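Local atomic coordinates of DUF6844 domain-containing protein (Francisella tularensis subsp. tularensis, PDB entry 4QVR), a protein that is of unknown function, carries a DUF6844 domain and is probably exported from the cytoplasm. Residues A[78-83]-A[309-314]; A[427-432]-A[442-447]. All blocks are in the same frame, centred on the assembly; numbering follows the deposited sequence.

Interaction 1. Residues A[78-83]-A[309-314]; sequences STDSKP and GEDMMG
Lys82 reaches along Asp311, the two side chains side by side and pointing the same way. From CB, 4.2 Å from Glu310 O, the lysine chain passes CG, 3.3 Å from Asp311 OD1, runs on extended through CD and CE beside the same oxygen, and then bends at its last torsion (chi4 -65°). That turn sets Lys82 NZ 2.6 Å from Asp311 OD1, approaching that oxygen from its syn side, somewhat out of the carboxylate plane. A second, weak salt bridge runs from Lys82 NZ to Glu310 OE1 at 3.5 Å, so one ammonium group joins both acids of the short helix 309-312. Asp80 lies over a face of the Asp311 carboxylate, the two planes only 6° apart; the other oxygen of Asp311, OD2, accepts from Ser308 N.

Backbone bonds fasten the loop after helix 67-78 to 309-314. Ser81 N donates to a lone pair of Asp311 O at 2.7 Å, and Ser81 O accepts from Gly314 N at 2.8 Å. Ser81 OG turns to Asp315 and Lys255. Beyond the charged cluster, Pro83 CG rests on Met313 CB at 3.8 Å. With two carboxylates stacked so closely, the charge of Lys82, with Lys307 close by, would be expected to offset part of their mutual repulsion.

Interaction 2. Residues A[427-432]-A[442-447]; sequences VKRWRY and YGVVLK
The beta hairpin of strands 424-433 and 440-448 brings Trp430 over Gly443, a hydrogen-bonded antiparallel pair. Trp430 N donates to Gly443 O at 3.1 Å from above the carbonyl plane, and Gly443 N returns a bond to Trp430 O at 3.0 Å. With CG held between its backbone N and carbonyl carbon (chi1 57°), the indole folds back across the neighbouring strand and lays one face on Gly443 CA, a CH-pi contact 3.7 Å from the centroid of the five-membered ring. A water in the ring plane accepts from Trp430 NE1 and donates to Val444 O, tying the indole edge to the strand by a second route.

Further along, the register is shifted by a classic beta bulge, two residues, Val427 and Lys428, standing opposite the single Val445. Val445 O receives a nearly straight bond from Val427 N at 2.7 Å and only a weak one from Lys428 N, while Val445 N donates to Lys428 O. The isopropyl group of Val445 is touched by both bulge residues: CG1 meets Val427 CG2 at 3.8 Å, and CG2 meets Lys428 CB at 3.6 Å.

On the sheet face bearing Arg431 and Tyr442, these two side chains run alongside each other, Arg431 CG 3.9 Å from Tyr442 CE1, with the guanidinium steeply inclined to the ring (74°). Tyr353 of helix 349-370 packs edge-to-face against Tyr442 and makes a cation-pi contact with Arg429.

Overall arrangement
From the N terminus, the chain leaves helix 67-78 into the loop 78-83, and only after strands 117-126, 251-261 and 264-273 and several helices does helix 309-312 return to it, so interaction 1 closes a loop of more than 220 residues. Interaction 2 follows in series, neither nested nor crossed, and closes just the short hairpin turn between strands 424-433 and 440-448, at one side of the four-stranded sheet. The two sites lie about 11 Å apart between centres and are in contact: Gly309, Met312 and Met313 pack on Trp430, and Met312 also on Val445. Helix 309-312 thus sits between the N-terminal loop and the hairpin.

Interaction 1. Residues A[78-83]-A[309-314]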
# COMPACT_ATOMS: atom_id res chain seq x y z
N SER A 78 -15.83 7.99 -0.29
CA SER A 78 -17.21 8.05 -0.82
C SER A 78 -17.42 7.83 -2.33
O SER A 78 -18.55 7.57 -2.75
CB SER A 78 -17.84 9.38 -0.45
OG SER A 78 -17.84 9.52 0.95
N THR A 79 -16.37 7.95 -3.15
CA THR A 79 -16.52 7.75 -4.60
C THR A 79 -16.85 6.29 -4.93
O THR A 79 -16.41 5.39 -4.23
CB THR A 79 -15.23 8.11 -5.39
OG1 THR A 79 -14.12 7.37 -4.85
CG2 THR A 79 -14.93 9.60 -5.30
N ASP A 80 -17.66 6.08 -5.98
CA ASP A 80 -18.01 4.72 -6.41
C ASP A 80 -16.77 4.02 -6.90
O ASP A 80 -15.87 4.68 -7.41
CB ASP A 80 -19.07 4.75 -7.53
CG ASP A 80 -20.47 5.06 -7.01
OD1 ASP A 80 -20.69 4.99 -5.78
OD2 ASP A 80 -21.37 5.36 -7.85
N SER A 81 -16.73 2.69 -6.72
CA SER A 81 -15.60 1.87 -7.18
C SER A 81 -16.09 0.63 -7.95
O SER A 81 -15.86 -0.54 -7.55
CB SER A 81 -14.70 1.46 -6.01
OG SER A 81 -14.16 2.60 -5.35
N LYS A 82 -16.76 0.89 -9.07
CA LYS A 82 -17.28 -0.18 -9.93
C LYS A 82 -16.12 -0.84 -10.72
O LYS A 82 -15.10 -0.20 -10.96
CB LYS A 82 -18.30 0.41 -10.93
CG LYS A 82 -19.56 1.01 -10.30
CD LYS A 82 -20.42 1.71 -11.35
CE LYS A 82 -21.65 2.36 -10.75
NZ LYS A 82 -22.59 1.37 -10.17
N PRO A 83 -16.27 -2.11 -11.11
CA PRO A 83 -15.23 -2.69 -11.93
C PRO A 83 -15.07 -1.86 -13.20
O PRO A 83 -16.07 -1.51 -13.83
CB PRO A 83 -15.79 -4.07 -12.28
CG PRO A 83 -16.68 -4.40 -11.13
CD PRO A 83 -17.32 -3.09 -10.78
N GLY A 309 -23.22 -3.14 -3.91
CA GLY A 309 -22.15 -4.13 -3.99
C GLY A 309 -21.21 -3.89 -5.15
O GLY A 309 -19.99 -3.96 -5.01
N GLU A 310 -21.80 -3.61 -6.30
CA GLU A 310 -21.04 -3.32 -7.49
C GLU A 310 -20.14 -2.11 -7.24
O GLU A 310 -19.01 -2.10 -7.67
CB GLU A 310 -21.99 -3.03 -8.66
CG GLU A 310 -21.26 -2.85 -9.98
CD GLU A 310 -22.18 -2.42 -11.12
OE1 GLU A 310 -23.30 -1.94 -10.86
OE2 GLU A 310 -21.76 -2.54 -12.29
N ASP A 311 -20.65 -1.10 -6.54
CA ASP A 311 -19.87 0.09 -6.25
C ASP A 311 -18.68 -0.19 -5.35
O ASP A 311 -17.78 0.63 -5.27
CB ASP A 311 -20.75 1.19 -5.61
CG ASP A 311 -21.86 1.70 -6.55
OD1 ASP A 311 -21.62 1.77 -7.77
OD2 ASP A 311 -22.97 2.03 -6.04
N MSE A 312 -18.67 -1.34 -4.67
CA MSE A 312 -17.59 -1.65 -3.74
C MSE A 312 -16.58 -2.62 -4.27
O MSE A 312 -15.57 -2.88 -3.61
CB MSE A 312 -18.15 -2.39 -2.54
CG MSE A 312 -19.38 -1.76 -1.92
SE MSE A 312 -18.88 -0.35 -0.66
CE MSE A 312 -17.37 -1.15 0.31
N MSE A 313 -16.84 -3.17 -5.44
CA MSE A 313 -15.99 -4.21 -5.98
C MSE A 313 -14.54 -3.84 -6.20
O MSE A 313 -13.66 -4.72 -6.15
CB MSE A 313 -16.54 -4.68 -7.32
CG MSE A 313 -17.75 -5.58 -7.13
SE MSE A 313 -17.24 -7.43 -6.60
CE MSE A 313 -16.78 -8.00 -8.43
N GLY A 314 -14.29 -2.55 -6.42
CA GLY A 314 -12.95 -2.07 -6.73
C GLY A 314 -12.15 -1.60 -5.57
O GLY A 314 -11.00 -1.24 -5.73

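Interaction 2. Residues A[427-432]-A[442-447]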
# COMPACT_ATOMS: atom_id res chain seq x y z
N VAL A 427 -18.59 -2.19 9.54
CA VAL A 427 -19.48 -1.06 9.30
C VAL A 427 -20.23 -1.17 8.00
O VAL A 427 -21.06 -0.32 7.69
CB VAL A 427 -18.77 0.30 9.36
CG1 VAL A 427 -18.21 0.53 10.76
CG2 VAL A 427 -17.70 0.40 8.30
N LYS A 428 -19.98 -2.23 7.25
CA LYS A 428 -20.66 -2.40 5.98
C LYS A 428 -20.51 -3.83 5.52
O LYS A 428 -19.48 -4.46 5.74
CB LYS A 428 -20.06 -1.45 4.94
CG LYS A 428 -20.66 -1.47 3.54
CD LYS A 428 -22.07 -0.93 3.48
CE LYS A 428 -22.55 -0.88 2.04
NZ LYS A 428 -23.98 -0.49 1.95
N ARG A 429 -21.55 -4.35 4.90
CA ARG A 429 -21.56 -5.70 4.35
C ARG A 429 -22.30 -5.53 3.03
O ARG A 429 -23.19 -4.69 2.93
CB ARG A 429 -22.27 -6.66 5.28
CG ARG A 429 -21.54 -6.85 6.61
CD ARG A 429 -22.48 -7.15 7.76
NE ARG A 429 -23.05 -8.49 7.75
CZ ARG A 429 -22.60 -9.50 8.50
NH1 ARG A 429 -23.20 -10.68 8.43
NH2 ARG A 429 -21.56 -9.33 9.32
N TRP A 430 -21.86 -6.24 2.00
CA TRP A 430 -22.50 -6.17 0.70
C TRP A 430 -22.33 -7.49 -0.04
O TRP A 430 -21.52 -8.32 0.33
CB TRP A 430 -21.93 -5.02 -0.12
CG TRP A 430 -20.43 -5.09 -0.32
CD1 TRP A 430 -19.48 -4.56 0.50
CD2 TRP A 430 -19.72 -5.72 -1.40
NE1 TRP A 430 -18.22 -4.81 0.01
CE2 TRP A 430 -18.34 -5.52 -1.17
CE3 TRP A 430 -20.12 -6.40 -2.55
CZ2 TRP A 430 -17.36 -5.99 -2.04
CZ3 TRP A 430 -19.14 -6.89 -3.40
CH2 TRP A 430 -17.78 -6.67 -3.15
N ARG A 431 -23.08 -7.63 -1.11
CA ARG A 431 -23.13 -8.84 -1.87
C ARG A 431 -23.33 -8.47 -3.32
O ARG A 431 -24.13 -7.59 -3.67
CB ARG A 431 -24.33 -9.63 -1.36
CG ARG A 431 -24.63 -10.95 -2.04
CD ARG A 431 -25.87 -11.57 -1.43
NE ARG A 431 -26.34 -12.73 -2.18
CZ ARG A 431 -26.99 -12.64 -3.33
NH1 ARG A 431 -27.40 -13.74 -3.95
NH2 ARG A 431 -27.22 -11.45 -3.88
N TYR A 432 -22.59 -9.12 -4.18
CA TYR A 432 -22.69 -8.83 -5.57
C TYR A 432 -22.59 -10.10 -6.38
O TYR A 432 -21.60 -10.82 -6.31
CB TYR A 432 -21.60 -7.84 -5.96
CG TYR A 432 -21.61 -7.49 -7.44
CD1 TYR A 432 -22.70 -6.86 -8.00
CD2 TYR A 432 -20.53 -7.80 -8.26
CE1 TYR A 432 -22.73 -6.55 -9.34
CE2 TYR A 432 -20.54 -7.49 -9.61
CZ TYR A 432 -21.65 -6.86 -10.15
OH TYR A 432 -21.68 -6.53 -11.48
N TYR A 442 -18.92 -11.52 -1.65
CA TYR A 442 -19.35 -10.89 -0.44
C TYR A 442 -18.26 -9.95 -0.02
O TYR A 442 -17.09 -10.15 -0.38
CB TYR A 442 -19.56 -11.94 0.64
CG TYR A 442 -20.63 -12.94 0.29
CD1 TYR A 442 -21.95 -12.71 0.62
CD2 TYR A 442 -20.31 -14.10 -0.41
CE1 TYR A 442 -22.93 -13.62 0.28
CE2 TYR A 442 -21.27 -15.01 -0.75
CZ TYR A 442 -22.58 -14.77 -0.41
OH TYR A 442 -23.54 -15.68 -0.75
N GLY A 443 -18.61 -8.93 0.74
CA GLY A 443 -17.60 -8.01 1.19
C GLY A 443 -17.94 -7.38 2.50
O GLY A 443 -19.11 -7.40 2.93
N VAL A 444 -16.92 -6.84 3.14
CA VAL A 444 -17.08 -6.14 4.41
C VAL A 444 -16.17 -4.93 4.41
O VAL A 444 -15.20 -4.85 3.62
CB VAL A 444 -16.69 -7.01 5.64
CG1 VAL A 444 -17.62 -8.20 5.80
CG2 VAL A 444 -15.25 -7.49 5.53
N VAL A 445 -16.50 -3.99 5.28
CA VAL A 445 -15.70 -2.83 5.55
C VAL A 445 -15.56 -2.82 7.05
O VAL A 445 -16.57 -2.73 7.78
CB VAL A 445 -16.34 -1.51 5.12
CG1 VAL A 445 -15.38 -0.36 5.43
CG2 VAL A 445 -16.69 -1.54 3.63
N LEU A 446 -14.33 -2.97 7.52
CA LEU A 446 -14.07 -3.01 8.93
C LEU A 446 -13.50 -1.68 9.33
O LEU A 446 -12.84 -1.01 8.53
CB LEU A 446 -13.10 -4.15 9.27
CG LEU A 446 -13.51 -5.59 8.94
CD1 LEU A 446 -12.53 -6.58 9.55
CD2 LEU A 446 -14.91 -5.92 9.44
N LYS A 447 -13.78 -1.28 10.57
CA LYS A 447 -13.27 -0.03 11.13
C LYS A 447 -12.44 -0.37 12.36
O LYS A 447 -12.90 -1.08 13.26
CB LYS A 447 -14.41 0.91 11.54
CG LYS A 447 -13.92 2.22 12.12
CD LYS A 447 -15.01 2.94 12.89
CE LYS A 447 -14.47 4.19 13.58
NZ LYS A 447 -15.45 4.83 14.49
O HOH W 1 -15.70 -4.00 0.97